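Side-chain contact in precorrin-6Y C5,15-methyltransferase (Corynebacterium diphtheriae, PDB 3HM2), which probably transfers methyl groups from S-adenosyl-L-methionine to a precorrin in adenosylcobalamin biosynthesis, the present chain being its C-terminal methyltransferase domain: residues A[42-45]-A[49-52]. Residues are numbered along the deposited sequence; the frame is centred on the assembly and turned at random.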
loop_
_atom_site.group_PDB
_atom_site.type_symbol
_atom_site.label_atom_id
_atom_site.label_comp_id
_atom_site.label_asym_id
_atom_site.label_seq_id
_atom_site.Cartn_x
_atom_site.Cartn_y
_atom_site.Cartn_z
ATOM N N GLU A 42 -9.944 14.997 22.224
ATOM C CA GLU A 42 -8.586 15.312 21.799
ATOM C C GLU A 42 -8.517 16.693 21.153
ATOM O O GLU A 42 -7.654 17.503 21.490
ATOM C CB GLU A 42 -8.068 14.251 20.826
ATOM C CG GLU A 42 -6.663 14.512 20.311
ATOM C CD GLU A 42 -5.694 14.872 21.421
ATOM O OE1 GLU A 42 -5.672 14.160 22.447
ATOM O OE2 GLU A 42 -4.955 15.868 21.268
ATOM N N TRP A 43 -9.431 16.952 20.224
ATOM C CA TRP A 43 -9.612 18.285 19.686
ATOM C C TRP A 43 -9.608 19.260 20.858
ATOM O O TRP A 43 -8.926 20.271 20.824
ATOM C CB TRP A 43 -10.945 18.317 18.915
ATOM C CG TRP A 43 -11.551 19.703 18.608
ATOM C CD1 TRP A 43 -12.165 20.556 19.499
ATOM C CD2 TRP A 43 -11.642 20.351 17.318
ATOM N NE1 TRP A 43 -12.601 21.694 18.851
ATOM C CE2 TRP A 43 -12.292 21.593 17.518
ATOM C CE3 TRP A 43 -11.226 20.009 16.024
ATOM C CZ2 TRP A 43 -12.534 22.486 16.469
ATOM C CZ3 TRP A 43 -11.465 20.902 14.990
ATOM C CH2 TRP A 43 -12.111 22.120 15.218
ATOM N N LEU A 44 -10.350 18.942 21.913
ATOM C CA LEU A 44 -10.455 19.844 23.058
ATOM C C LEU A 44 -9.180 19.815 23.861
ATOM O O LEU A 44 -8.705 20.856 24.329
ATOM C CB LEU A 44 -11.610 19.446 23.971
ATOM C CG LEU A 44 -13.071 19.738 23.643
ATOM C CD1 LEU A 44 -13.841 19.604 24.922
ATOM C CD2 LEU A 44 -13.332 21.123 22.997
ATOM N N ARG A 45 -8.635 18.611 24.021
ATOM C CA ARG A 45 -7.464 18.415 24.850
ATOM C C ARG A 45 -6.181 18.555 24.048
ATOM O O ARG A 45 -5.198 17.879 24.332
ATOM C CB ARG A 45 -7.495 17.046 25.528
ATOM C CG ARG A 45 -7.193 17.116 27.023
ATOM C CD ARG A 45 -6.009 16.238 27.421
ATOM N NE ARG A 45 -6.004 14.930 26.763
ATOM C CZ ARG A 45 -5.073 14.517 25.902
ATOM N NH1 ARG A 45 -4.052 15.302 25.570
ATOM N NH2 ARG A 45 -5.159 13.305 25.370
ATOM N N GLN A 49 -8.962 26.967 24.673
ATOM C CA GLN A 49 -9.966 27.891 24.158
ATOM C C GLN A 49 -10.694 27.301 22.957
ATOM O O GLN A 49 -10.531 27.767 21.829
ATOM C CB GLN A 49 -9.321 29.226 23.779
ATOM C CG GLN A 49 -8.435 29.817 24.862
ATOM C CD GLN A 49 -8.096 31.273 24.607
ATOM O OE1 GLN A 49 -6.950 31.613 24.309
ATOM N NE2 GLN A 49 -9.092 32.142 24.724
ATOM N N THR A 50 -11.498 26.272 23.205
ATOM C CA THR A 50 -12.295 25.651 22.153
ATOM C C THR A 50 -13.498 24.916 22.734
ATOM O O THR A 50 -13.442 24.396 23.849
ATOM C CB THR A 50 -11.457 24.665 21.318
ATOM O OG1 THR A 50 -10.934 23.638 22.170
ATOM C CG2 THR A 50 -10.305 25.388 20.637
ATOM N N THR A 51 -14.586 24.875 21.971
ATOM C CA THR A 51 -15.733 24.043 22.314
ATOM C C THR A 51 -16.020 23.022 21.220
ATOM O O THR A 51 -15.960 23.336 20.032
ATOM C CB THR A 51 -16.995 24.894 22.554
ATOM O OG1 THR A 51 -17.541 25.308 21.296
ATOM C CG2 THR A 51 -16.659 26.122 23.386
ATOM N N ALA A 52 -16.332 21.796 21.629
ATOM C CA ALA A 52 -16.678 20.739 20.686
ATOM C C ALA A 52 -18.110 20.260 20.898
ATOM O O ALA A 52 -18.633 20.306 22.011
ATOM C CB ALA A 52 -15.704 19.578 20.810
#
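L44, in the last turn of helix 38-44, reaches across to T50 and A52 on the strand that follows. Its CB sets off past the strand rather than at it, but with CG anti to the carbonyl carbon (chi1 -77°) and CD1 anti to CA (chi2 -163°), CD2 is the branch brought against the strand. L44 CG lies 3.9 Å from A52 CB. L44 CD2 does most of the touching: it comes within 3.4 Å of T50 O and equally near A52 N, lying against the backbone on both sides of T51, and L44 CD2 is 3.6 Å from A52 CB. T50 OG1 is also beside L44 CD2, yet its polar partners lie elsewhere, R77 and the carbonyl of T47; R77 NH1 also donates a hydrogen bond to L44 O.

W43 brings the pyrrole side of its indole. W43 CD1 rests 3.9 Å from A52 CB, while W43 NE1 comes obliquely to T50 CB and is 3.9 Å from T51 O. That N-H is buried and has no partner in the model. L44 CD2 lies in the indole plane, at its edge. The joined pieces, helix 38-44 and strand 50-55, complete with strand 27-32 a beta-alpha-beta unit, as in the Rossmann-like fold of AdoMet-dependent methyltransferases.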